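Local coordinates for CBS domain protein (Streptococcus pneumoniae serotype 4, PDB 7LZG), which is of unknown function but carries a pair of CBS domains, modules that in many other proteins bind adenine nucleotides and regulate their hosts, at residues 10-15 with 140-145; 15-20 with 103-108; 25-30 with 125-130; 95-100 with 113-118. One frame throughout, in Å; residues are numbered along the deposited sequence.

Contact 1: 10-15 with 140-145; sequences ETFLLG and VNALLH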
loop_
_atom_site.group_PDB
_atom_site.type_symbol
_atom_site.label_atom_id
_atom_site.label_comp_id
_atom_site.label_asym_id
_atom_site.label_seq_id
_atom_site.Cartn_x
_atom_site.Cartn_y
_atom_site.Cartn_z
ATOM N N GLU B 10 -17.996 6.762 13.422
ATOM C CA GLU B 10 -16.941 7.746 13.643
ATOM C C GLU B 10 -16.518 7.781 15.107
ATOM O O GLU B 10 -15.330 7.942 15.409
ATOM C CB GLU B 10 -17.398 9.127 13.180
ATOM C CG GLU B 10 -16.338 10.205 13.335
ATOM C CD GLU B 10 -16.745 11.522 12.710
ATOM O OE1 GLU B 10 -17.881 11.615 12.199
ATOM O OE2 GLU B 10 -15.924 12.464 12.729
ATOM N N THR B 11 -17.476 7.635 16.027
ATOM C CA THR B 11 -17.133 7.551 17.444
ATOM C C THR B 11 -16.190 6.386 17.708
ATOM O O THR B 11 -15.247 6.506 18.499
ATOM C CB THR B 11 -18.399 7.405 18.289
ATOM O OG1 THR B 11 -19.316 8.457 17.968
ATOM C CG2 THR B 11 -18.060 7.473 19.770
ATOM N N PHE B 12 -16.428 5.249 17.050
ATOM C CA PHE B 12 -15.546 4.100 17.213
ATOM C C PHE B 12 -14.148 4.406 16.689
ATOM O O PHE B 12 -13.150 4.183 17.385
ATOM C CB PHE B 12 -16.137 2.882 16.503
ATOM C CG PHE B 12 -15.161 1.758 16.323
ATOM C CD1 PHE B 12 -14.824 0.939 17.386
ATOM C CD2 PHE B 12 -14.575 1.525 15.090
ATOM C CE1 PHE B 12 -13.921 -0.094 17.224
ATOM C CE2 PHE B 12 -13.672 0.496 14.921
ATOM C CZ PHE B 12 -13.343 -0.315 15.989
ATOM N N LEU B 13 -14.058 4.921 15.458
ATOM C CA LEU B 13 -12.755 5.240 14.880
ATOM C C LEU B 13 -12.033 6.316 15.680
ATOM O O LEU B 13 -10.801 6.289 15.782
ATOM C CB LEU B 13 -12.919 5.678 13.424
ATOM C CG LEU B 13 -12.387 4.713 12.360
ATOM C CD1 LEU B 13 -13.093 3.372 12.443
ATOM C CD2 LEU B 13 -12.534 5.313 10.972
ATOM N N LEU B 14 -12.776 7.270 16.249
ATOM C CA LEU B 14 -12.155 8.265 17.117
ATOM C C LEU B 14 -11.500 7.618 18.329
ATOM O O LEU B 14 -10.547 8.171 18.891
ATOM C CB LEU B 14 -13.192 9.296 17.560
ATOM C CG LEU B 14 -13.570 10.381 16.551
ATOM C CD1 LEU B 14 -14.961 10.912 16.842
ATOM C CD2 LEU B 14 -12.554 11.507 16.590
ATOM N N GLY B 15 -11.993 6.457 18.747
ATOM C CA GLY B 15 -11.368 5.678 19.790
ATOM C C GLY B 15 -10.215 4.814 19.337
ATOM O O GLY B 15 -9.698 4.023 20.127
ATOM N N VAL B 140 -10.374 -0.737 11.944
ATOM C CA VAL B 140 -11.662 -1.383 11.713
ATOM C C VAL B 140 -11.600 -2.888 11.908
ATOM O O VAL B 140 -12.650 -3.529 12.032
ATOM C CB VAL B 140 -12.195 -1.062 10.302
ATOM C CG1 VAL B 140 -12.224 0.442 10.076
ATOM C CG2 VAL B 140 -11.360 -1.757 9.244
ATOM N N ASN B 141 -10.400 -3.471 11.939
ATOM C CA ASN B 141 -10.277 -4.885 12.269
ATOM C C ASN B 141 -10.529 -5.162 13.744
ATOM O O ASN B 141 -10.633 -6.332 14.128
ATOM C CB ASN B 141 -8.898 -5.407 11.865
ATOM C CG ASN B 141 -8.879 -5.958 10.453
ATOM O OD1 ASN B 141 -9.014 -7.164 10.245
ATOM N ND2 ASN B 141 -8.722 -5.076 9.472
ATOM N N ALA B 142 -10.624 -4.122 14.576
ATOM C CA ALA B 142 -11.077 -4.306 15.948
ATOM C C ALA B 142 -12.538 -4.733 16.008
ATOM O O ALA B 142 -12.980 -5.244 17.043
ATOM C CB ALA B 142 -10.873 -3.021 16.751
ATOM N N LEU B 143 -13.291 -4.528 14.928
ATOM C CA LEU B 143 -14.660 -5.005 14.816
ATOM C C LEU B 143 -14.750 -6.405 14.225
ATOM O O LEU B 143 -15.846 -6.971 14.178
ATOM C CB LEU B 143 -15.488 -4.046 13.953
ATOM C CG LEU B 143 -15.592 -2.585 14.395
ATOM C CD1 LEU B 143 -16.356 -1.766 13.365
ATOM C CD2 LEU B 143 -16.253 -2.484 15.757
ATOM N N LEU B 144 -13.625 -6.976 13.783
ATOM C CA LEU B 144 -13.661 -8.237 13.051
ATOM C C LEU B 144 -14.047 -9.410 13.943
ATOM O O LEU B 144 -14.647 -10.378 13.462
ATOM C CB LEU B 144 -12.304 -8.503 12.398
ATOM C CG LEU B 144 -12.281 -9.579 11.311
ATOM C CD1 LEU B 144 -12.840 -9.025 10.009
ATOM C CD2 LEU B 144 -10.876 -10.130 11.116
ATOM N N HIS B 145 -13.705 -9.356 15.233
ATOM C CA HIS B 145 -14.063 -10.455 16.121
ATOM C C HIS B 145 -15.569 -10.533 16.334
ATOM O O HIS B 145 -16.100 -11.616 16.604
ATOM C CB HIS B 145 -13.335 -10.316 17.459
ATOM C CG HIS B 145 -13.836 -9.189 18.309
ATOM N ND1 HIS B 145 -14.843 -9.347 19.236
ATOM C CD2 HIS B 145 -13.465 -7.889 18.374
ATOM C CE1 HIS B 145 -15.072 -8.193 19.835
ATOM N NE2 HIS B 145 -14.250 -7.291 19.329
#
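The ring of Phe12 carries most of this contact. Leu143 lies over one face, and Ala142 CB sits at the edge in the ring plane, 3.7 Å from Phe12 CZ. Val140 CA also lies at the edge, near Phe12 CE2. Over the face, the isopropyl end of Leu143 makes a CH-pi contact. Its CD2 is 3.8 Å from the Phe12 ring centroid, 20° off the ring normal and offset toward the rim. Leu143 CG and CD1 spread over the CZ and CE2 side of the ring. The two side chains come from opposite directions. CG of Phe12 lies trans to the backbone N (chi1 166°), which carries the ring off helix 4-14 toward the 3-10 turn 141-143. That turn is closed by Leu143 N bonding to Val140 O. A smaller patch joins Leu13 CD1 to Val140 CG1 at 3.9 Å. The contact ties the N-terminal helix to the chain after helix 133-140 at the subunit interface, where both meet the second subunit. Phe12 packs on Asn2 of that subunit, and Asn141 ND2 bonds to its Leu109 O. Between the two segments the side-chain contacts are all apolar, so their fit rests on shape and burial, not on directional bonds.

Contact 2: 15-20 with 103-108; sequences GQEETF and FTITEV
Phe20 and Glu17 of the short helix 17-20 pack on Phe103 and on Ile105 in the first turn of helix 105-111, the helix that follows the extended segment 95-100 in the second CBS domain. The apolar part centres on Phe20. Its CE1 lies 4.1 Å from CE1 of Phe103, which meets the Phe20 ring at its edge. The two side chains cross obliquely. Ile105 CD1 comes up to Phe20 CZ at 4.4 Å. Phe20 has chi1 of 56°, placing CG between the backbone N and the carbonyl carbon. Its ring thereby folds back along its own helix, and Glu17 O stands above the centre of one face. Ile136 and Ile131 also touch the Phe20 side chain, placing it against helix 133-140 and strand 127-132. In the polar part, Glu17 OE1 sits at the edge of the Phe103 ring. Glu17 bends at chi2 (-94°) and turns its end toward Phe103. The carboxylate and ring planes are 34° apart. Ring-edge hydrogens carry slight positive charge, so the placement of OE1 may be mildly favourable. Glu17 OE2 also lies near Ile105 CD1. The nearest approach is Glu17 OE1 to Phe103 CZ, 3.3 Å, with the oxygen near the ring plane.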
loop_
_atom_site.group_PDB
_atom_site.type_symbol
_atom_site.label_atom_id
_atom_site.label_comp_id
_atom_site.label_asym_id
_atom_site.label_seq_id
_atom_site.Cartn_x
_atom_site.Cartn_y
_atom_site.Cartn_z
ATOM N N GLY B 15 -11.993 6.457 18.747
ATOM C CA GLY B 15 -11.368 5.678 19.790
ATOM C C GLY B 15 -10.215 4.814 19.337
ATOM O O GLY B 15 -9.698 4.023 20.127
ATOM N N GLN B 16 -9.792 4.943 18.077
ATOM C CA GLN B 16 -8.688 4.159 17.535
ATOM C C GLN B 16 -7.503 5.035 17.145
ATOM O O GLN B 16 -6.679 4.622 16.323
ATOM C CB GLN B 16 -9.157 3.341 16.330
ATOM C CG GLN B 16 -10.249 2.334 16.647
ATOM C CD GLN B 16 -9.742 1.159 17.459
ATOM O OE1 GLN B 16 -8.765 0.507 17.086
ATOM N NE2 GLN B 16 -10.403 0.881 18.576
ATOM N N GLU B 17 -7.401 6.236 17.724
ATOM C CA GLU B 17 -6.347 7.170 17.340
ATOM C C GLU B 17 -4.963 6.559 17.513
ATOM O O GLU B 17 -4.069 6.783 16.689
ATOM C CB GLU B 17 -6.469 8.457 18.157
ATOM C CG GLU B 17 -7.654 9.332 17.778
ATOM C CD GLU B 17 -7.284 10.406 16.775
ATOM O OE1 GLU B 17 -6.082 10.549 16.472
ATOM O OE2 GLU B 17 -8.196 11.113 16.294
ATOM N N GLU B 18 -4.768 5.775 18.569
ATOM C CA GLU B 18 -3.477 5.159 18.850
ATOM C C GLU B 18 -3.186 3.953 17.964
ATOM O O GLU B 18 -2.228 3.220 18.236
ATOM C CB GLU B 18 -3.403 4.757 20.325
ATOM C CG GLU B 18 -3.471 5.936 21.282
ATOM C CD GLU B 18 -3.703 5.510 22.718
ATOM O OE1 GLU B 18 -4.272 4.419 22.931
ATOM O OE2 GLU B 18 -3.316 6.266 23.633
ATOM N N THR B 19 -3.982 3.729 16.920
ATOM C CA THR B 19 -3.762 2.637 15.981
ATOM C C THR B 19 -3.449 3.132 14.578
ATOM O O THR B 19 -2.414 2.758 14.011
ATOM C CB THR B 19 -4.989 1.711 15.945
ATOM O OG1 THR B 19 -5.156 1.083 17.222
ATOM C CG2 THR B 19 -4.821 0.641 14.875
ATOM N N PHE B 20 -4.313 3.970 13.999
ATOM C CA PHE B 20 -4.065 4.463 12.651
ATOM C C PHE B 20 -3.076 5.619 12.617
ATOM O O PHE B 20 -2.482 5.875 11.563
ATOM C CB PHE B 20 -5.380 4.873 11.975
ATOM C CG PHE B 20 -6.186 5.890 12.744
ATOM C CD1 PHE B 20 -5.853 7.236 12.713
ATOM C CD2 PHE B 20 -7.305 5.502 13.461
ATOM C CE1 PHE B 20 -6.601 8.168 13.405
ATOM C CE2 PHE B 20 -8.059 6.433 14.155
ATOM C CZ PHE B 20 -7.706 7.767 14.126
ATOM N N PHE B 103 -7.012 17.056 12.717
ATOM C CA PHE B 103 -7.702 16.406 11.614
ATOM C C PHE B 103 -9.020 15.802 12.081
ATOM O O PHE B 103 -9.163 15.388 13.235
ATOM C CB PHE B 103 -6.824 15.314 11.000
ATOM C CG PHE B 103 -6.338 14.295 11.997
ATOM C CD1 PHE B 103 -7.096 13.174 12.293
ATOM C CD2 PHE B 103 -5.122 14.461 12.638
ATOM C CE1 PHE B 103 -6.653 12.241 13.210
ATOM C CE2 PHE B 103 -4.673 13.530 13.555
ATOM C CZ PHE B 103 -5.440 12.418 13.840
ATOM N N THR B 104 -9.983 15.752 11.169
ATOM C CA THR B 104 -11.239 15.059 11.404
ATOM C C THR B 104 -11.208 13.702 10.710
ATOM O O THR B 104 -10.496 13.507 9.722
ATOM C CB THR B 104 -12.432 15.879 10.903
ATOM O OG1 THR B 104 -12.376 15.991 9.476
ATOM C CG2 THR B 104 -12.414 17.272 11.516
ATOM N N ILE B 105 -11.981 12.757 11.250
ATOM C CA ILE B 105 -12.017 11.415 10.675
ATOM C C ILE B 105 -12.567 11.461 9.254
ATOM O O ILE B 105 -12.101 10.734 8.367
ATOM C CB ILE B 105 -12.830 10.466 11.579
ATOM C CG1 ILE B 105 -11.904 9.682 12.513
ATOM C CG2 ILE B 105 -13.663 9.499 10.754
ATOM C CD1 ILE B 105 -11.081 10.542 13.443
ATOM N N THR B 106 -13.546 12.337 9.008
ATOM C CA THR B 106 -14.164 12.406 7.688
ATOM C C THR B 106 -13.181 12.880 6.622
ATOM O O THR B 106 -13.283 12.465 5.462
ATOM C CB THR B 106 -15.386 13.323 7.727
ATOM O OG1 THR B 106 -14.961 14.687 7.837
ATOM C CG2 THR B 106 -16.268 12.979 8.918
ATOM N N GLU B 107 -12.227 13.740 6.989
ATOM C CA GLU B 107 -11.249 14.232 6.027
ATOM C C GLU B 107 -10.010 13.352 5.935
ATOM O O GLU B 107 -9.282 13.438 4.941
ATOM C CB GLU B 107 -10.830 15.669 6.367
ATOM C CG GLU B 107 -9.770 15.793 7.454
ATOM C CD GLU B 107 -9.305 17.227 7.651
ATOM O OE1 GLU B 107 -9.936 18.143 7.082
ATOM O OE2 GLU B 107 -8.307 17.438 8.372
ATOM N N VAL B 108 -9.752 12.513 6.940
ATOM C CA VAL B 108 -8.665 11.544 6.830
ATOM C C VAL B 108 -9.019 10.472 5.806
ATOM O O VAL B 108 -8.232 10.172 4.901
ATOM C CB VAL B 108 -8.349 10.934 8.207
ATOM C CG1 VAL B 108 -7.547 9.651 8.050
ATOM C CG2 VAL B 108 -7.588 11.934 9.058
#

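Contact 3: 25-30 with 125-130; sequences KNLAVL and GIFQGI
Leu27 reaches from its loop to strand 127-132 and meets two side chains there at different angles. It crosses Phe127 at about a right angle, and Ile130 at a slant. Its CD1 does most of the touching. This methyl lies at the edge of the Phe127 ring, near its plane, 3.6 Å from Phe127 CZ. The same Leu27 CD1 is 3.5 Å from Ile130 CG1, so one methyl touches both residues. Gly129 CA is also close, 4.3 Å from Leu27 CD1. The other methyl, Leu27 CD2, leans on Ile130 CG1 at 3.8 Å. Ile130 has chi1 of 53°, which turns CG1 toward Leu27 and leaves CG2 at the edge of the Phe127 ring, in plane. Val29 comes in differently. It slides past Phe127 in the opposite direction, with Val29 CG1 3.9 Å from Phe127 CE2. One face of the Phe127 ring is covered from within its own strand: Gly129 N stands 3.8 Å above the plane, over the ring centre. Gln128 and Gly129 both face Val120 and form a classic beta bulge. Pro52 and Pro119 add further packing on Phe127. The loop 25-30 leads from strand 21-23, in the same sheet as strand 127-132, to strand 30-31 of the other sheet. Backbone bonds also join Gly125 to Phe60 and Phe127 to Lys58. The contact thus lies where the two halves of the protein meet, as expected for tandem CBS domains packed into one CBS-pair module.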
loop_
_atom_site.group_PDB
_atom_site.type_symbol
_atom_site.label_atom_id
_atom_site.label_comp_id
_atom_site.label_asym_id
_atom_site.label_seq_id
_atom_site.Cartn_x
_atom_site.Cartn_y
_atom_site.Cartn_z
ATOM N N LYS B 25 8.066 9.444 16.164
ATOM C CA LYS B 25 9.023 8.792 17.047
ATOM C C LYS B 25 9.148 7.299 16.766
ATOM O O LYS B 25 10.189 6.708 17.071
ATOM C CB LYS B 25 8.612 9.018 18.503
ATOM C CG LYS B 25 7.838 10.312 18.729
ATOM C CD LYS B 25 7.298 10.397 20.150
ATOM C CE LYS B 25 6.372 11.592 20.328
ATOM N NZ LYS B 25 5.840 11.682 21.718
ATOM N N ASN B 26 8.115 6.679 16.191
ATOM C CA ASN B 26 8.109 5.253 15.889
ATOM C C ASN B 26 8.214 4.983 14.390
ATOM O O ASN B 26 7.736 3.955 13.904
ATOM C CB ASN B 26 6.852 4.591 16.454
ATOM C CG ASN B 26 6.789 4.654 17.966
ATOM O OD1 ASN B 26 5.842 5.194 18.537
ATOM N ND2 ASN B 26 7.799 4.097 18.624
ATOM N N LEU B 27 8.835 5.895 13.647
ATOM C CA LEU B 27 8.961 5.776 12.203
ATOM C C LEU B 27 10.417 5.922 11.790
ATOM O O LEU B 27 11.211 6.581 12.466
ATOM C CB LEU B 27 8.131 6.837 11.474
ATOM C CG LEU B 27 6.613 6.691 11.481
ATOM C CD1 LEU B 27 5.981 8.011 11.089
ATOM C CD2 LEU B 27 6.187 5.586 10.531
ATOM N N ALA B 28 10.755 5.303 10.664
ATOM C CA ALA B 28 12.040 5.525 10.016
ATOM C C ALA B 28 11.860 6.598 8.950
ATOM O O ALA B 28 11.070 6.422 8.016
ATOM C CB ALA B 28 12.576 4.231 9.405
ATOM N N VAL B 29 12.569 7.714 9.101
ATOM C CA VAL B 29 12.518 8.807 8.140
ATOM C C VAL B 29 13.894 8.953 7.499
ATOM O O VAL B 29 14.881 8.371 7.948
ATOM C CB VAL B 29 12.064 10.134 8.781
ATOM C CG1 VAL B 29 10.785 9.929 9.578
ATOM C CG2 VAL B 29 13.161 10.708 9.658
ATOM N N LEU B 30 13.945 9.746 6.431
ATOM C CA LEU B 30 15.172 9.983 5.685
ATOM C C LEU B 30 15.421 11.479 5.565
ATOM O O LEU B 30 14.493 12.252 5.310
ATOM C CB LEU B 30 15.103 9.354 4.284
ATOM C CG LEU B 30 15.098 7.827 4.189
ATOM C CD1 LEU B 30 14.902 7.374 2.749
ATOM C CD2 LEU B 30 16.385 7.255 4.759
ATOM N N GLY B 125 5.559 23.192 10.343
ATOM C CA GLY B 125 6.147 22.474 9.229
ATOM C C GLY B 125 6.925 21.248 9.655
ATOM O O GLY B 125 7.607 20.620 8.839
ATOM N N ILE B 126 6.829 20.896 10.932
ATOM C CA ILE B 126 7.540 19.751 11.488
ATOM C C ILE B 126 6.710 18.493 11.272
ATOM O O ILE B 126 5.485 18.498 11.441
ATOM C CB ILE B 126 7.854 19.974 12.983
ATOM C CG1 ILE B 126 9.246 20.591 13.157
ATOM C CG2 ILE B 126 7.756 18.676 13.772
ATOM C CD1 ILE B 126 9.391 21.983 12.579
ATOM N N PHE B 127 7.381 17.412 10.882
ATOM C CA PHE B 127 6.719 16.135 10.658
ATOM C C PHE B 127 6.466 15.433 11.989
ATOM O O PHE B 127 7.384 15.267 12.798
ATOM C CB PHE B 127 7.568 15.258 9.739
ATOM C CG PHE B 127 7.081 13.847 9.628
ATOM C CD1 PHE B 127 5.960 13.547 8.875
ATOM C CD2 PHE B 127 7.747 12.820 10.273
ATOM C CE1 PHE B 127 5.511 12.248 8.771
ATOM C CE2 PHE B 127 7.303 11.519 10.173
ATOM C CZ PHE B 127 6.182 11.233 9.423
ATOM N N GLN B 128 5.219 15.014 12.208
ATOM C CA GLN B 128 4.805 14.419 13.473
ATOM C C GLN B 128 4.348 12.971 13.366
ATOM O O GLN B 128 4.518 12.220 14.329
ATOM C CB GLN B 128 3.675 15.246 14.108
ATOM C CG GLN B 128 4.096 16.634 14.578
ATOM C CD GLN B 128 4.996 16.593 15.802
ATOM O OE1 GLN B 128 6.196 16.332 15.700
ATOM N NE2 GLN B 128 4.418 16.853 16.968
ATOM N N GLY B 129 3.770 12.560 12.243
ATOM C CA GLY B 129 3.315 11.187 12.112
ATOM C C GLY B 129 2.620 10.968 10.787
ATOM O O GLY B 129 2.482 11.885 9.969
ATOM N N ILE B 130 2.175 9.725 10.584
ATOM C CA ILE B 130 1.524 9.320 9.343
ATOM C C ILE B 130 0.288 8.487 9.654
ATOM O O ILE B 130 0.180 7.862 10.713
ATOM C CB ILE B 130 2.476 8.531 8.414
ATOM C CG1 ILE B 130 3.124 7.360 9.157
ATOM C CG2 ILE B 130 3.535 9.448 7.830
ATOM C CD1 ILE B 130 2.445 6.021 8.942
#

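Contact 4: 95-100 with 113-118; sequences DVAVVS and VDESFL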
loop_
_atom_site.group_PDB
_atom_site.type_symbol
_atom_site.label_atom_id
_atom_site.label_comp_id
_atom_site.label_asym_id
_atom_site.label_seq_id
_atom_site.Cartn_x
_atom_site.Cartn_y
_atom_site.Cartn_z
ATOM N N ASP B 95 4.538 16.924 -3.840
ATOM C CA ASP B 95 3.139 17.176 -4.190
ATOM C C ASP B 95 2.259 16.083 -3.579
ATOM O O ASP B 95 1.668 15.246 -4.265
ATOM C CB ASP B 95 2.977 17.256 -5.702
ATOM C CG ASP B 95 1.581 17.681 -6.118
ATOM O OD1 ASP B 95 1.233 18.864 -5.918
ATOM O OD2 ASP B 95 0.833 16.832 -6.646
ATOM N N VAL B 96 2.188 16.105 -2.249
ATOM C CA VAL B 96 1.379 15.165 -1.484
ATOM C C VAL B 96 0.446 15.950 -0.575
ATOM O O VAL B 96 0.750 17.072 -0.158
ATOM C CB VAL B 96 2.242 14.188 -0.654
ATOM C CG1 VAL B 96 3.133 13.357 -1.561
ATOM C CG2 VAL B 96 3.073 14.946 0.370
ATOM N N ALA B 97 -0.698 15.349 -0.265
ATOM C CA ALA B 97 -1.662 15.947 0.648
ATOM C C ALA B 97 -1.354 15.508 2.074
ATOM O O ALA B 97 -1.166 14.316 2.337
ATOM C CB ALA B 97 -3.090 15.556 0.267
ATOM N N VAL B 98 -1.293 16.474 2.989
ATOM C CA VAL B 98 -1.025 16.186 4.394
ATOM C C VAL B 98 -2.177 16.715 5.239
ATOM O O VAL B 98 -3.105 17.343 4.718
ATOM C CB VAL B 98 0.317 16.791 4.847
ATOM C CG1 VAL B 98 1.447 16.318 3.945
ATOM C CG2 VAL B 98 0.239 18.310 4.866
ATOM N N VAL B 99 -2.128 16.459 6.546
ATOM C CA VAL B 99 -3.141 16.944 7.476
ATOM C C VAL B 99 -2.454 17.496 8.715
ATOM O O VAL B 99 -1.385 17.031 9.119
ATOM C CB VAL B 99 -4.156 15.846 7.875
ATOM C CG1 VAL B 99 -5.017 15.445 6.686
ATOM C CG2 VAL B 99 -3.439 14.637 8.464
ATOM N N SER B 100 -3.079 18.506 9.315
ATOM C CA SER B 100 -2.624 19.014 10.594
ATOM C C SER B 100 -3.008 18.035 11.702
ATOM O O SER B 100 -3.854 17.160 11.502
ATOM C CB SER B 100 -3.234 20.389 10.859
ATOM O OG SER B 100 -4.646 20.349 10.750
ATOM N N VAL B 113 -8.435 8.219 0.168
ATOM C CA VAL B 113 -8.992 7.617 -1.036
ATOM C C VAL B 113 -8.216 8.038 -2.282
ATOM O O VAL B 113 -8.218 7.297 -3.277
ATOM C CB VAL B 113 -10.493 7.948 -1.181
ATOM C CG1 VAL B 113 -10.699 9.396 -1.581
ATOM C CG2 VAL B 113 -11.149 7.015 -2.178
ATOM N N ASP B 114 -7.532 9.182 -2.247
ATOM C CA ASP B 114 -6.668 9.598 -3.345
ATOM C C ASP B 114 -5.251 9.063 -3.205
ATOM O O ASP B 114 -4.554 8.904 -4.215
ATOM C CB ASP B 114 -6.627 11.126 -3.437
ATOM C CG ASP B 114 -8.002 11.737 -3.611
ATOM O OD1 ASP B 114 -8.892 11.053 -4.160
ATOM O OD2 ASP B 114 -8.194 12.903 -3.202
ATOM N N GLU B 115 -4.812 8.785 -1.979
ATOM C CA GLU B 115 -3.491 8.236 -1.715
ATOM C C GLU B 115 -3.597 7.237 -0.573
ATOM O O GLU B 115 -4.635 7.119 0.085
ATOM C CB GLU B 115 -2.482 9.341 -1.382
ATOM C CG GLU B 115 -2.932 10.259 -0.263
ATOM C CD GLU B 115 -2.002 11.436 -0.068
ATOM O OE1 GLU B 115 -0.844 11.366 -0.529
ATOM O OE2 GLU B 115 -2.430 12.437 0.543
ATOM N N SER B 116 -2.510 6.503 -0.344
ATOM C CA SER B 116 -2.447 5.516 0.724
ATOM C C SER B 116 -1.527 5.935 1.860
ATOM O O SER B 116 -1.326 5.154 2.796
ATOM C CB SER B 116 -1.988 4.163 0.170
ATOM O OG SER B 116 -0.651 4.232 -0.294
ATOM N N PHE B 117 -0.968 7.140 1.804
ATOM C CA PHE B 117 0.013 7.598 2.779
ATOM C C PHE B 117 -0.316 9.036 3.142
ATOM O O PHE B 117 -0.254 9.922 2.283
ATOM C CB PHE B 117 1.431 7.487 2.212
ATOM C CG PHE B 117 2.500 7.364 3.257
ATOM C CD1 PHE B 117 2.810 6.132 3.809
ATOM C CD2 PHE B 117 3.207 8.479 3.674
ATOM C CE1 PHE B 117 3.800 6.015 4.768
ATOM C CE2 PHE B 117 4.199 8.369 4.629
ATOM C CZ PHE B 117 4.495 7.136 5.178
ATOM N N LEU B 118 -0.671 9.268 4.402
ATOM C CA LEU B 118 -1.126 10.583 4.855
ATOM C C LEU B 118 -0.258 11.075 6.003
ATOM O O LEU B 118 -0.444 10.646 7.156
ATOM C CB LEU B 118 -2.593 10.523 5.277
ATOM C CG LEU B 118 -3.255 11.862 5.596
ATOM C CD1 LEU B 118 -3.198 12.776 4.388
ATOM C CD2 LEU B 118 -4.690 11.645 6.041
#
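The extended segment 95-100 is not a regular strand but runs in the same direction as strand 117-121, and helix 105-111 connects them, as in a beta-alpha-beta unit of a CBS domain. Val98 and Leu118 are the nearest pair by CA, 5.6 Å apart. Just beyond them, the backbone of Val99 bonds with Pro119 and Val121. Leu118 supplies most of the apolar packing. Its CD2 lies 3.9 Å from Val99 CG1, and its CG lies near Val99 CG2. The two side chains cross at about a right angle. CG of Leu118 is opposite the backbone N (chi1 -172°), which swings the isopropyl end back against segment 95-100. Leu118 CD1 reaches the backbone there, 4.0 Å from Val98 CA. Val108 and Lys111 of helix 105-111 also pack on Leu118. Glu115 extends its chain toward Ala97, and Val96 CB is 4.2 Å from Glu115 OE1. Glu115 OE2 is modelled 2.9 Å from Ala97 O, but both are acceptors, so this placement is doubtful. A phosphate ion, probably from the crystallisation liquor, lies about 6 Å from the Glu115 side chain. With segment 95-100 as its first, irregular strand, this is consistent with the beta-alpha-beta start of the second CBS domain.

From the N terminus, helix 4-14 leads into contact 1, which closes the longest loop by meeting the chain after helix 133-140. The other three contacts lie within that span. Contact 2 follows directly, shares Gly15 with contact 1 and touches it, as where Leu14 meets Ile105. The chain then passes strand 21-23 to contact 3, which crosses contact 2 because their segments alternate. Contact 4 closes a short loop around helix 105-111. It lies within the span of contact 3 and crosses contact 2. Contacts 3 and 4 reach neighbouring strands, where Ile130 meets Phe117. Contact 2 ties helix 17-20 to helix 105-111, and like contact 1 it touches the second subunit.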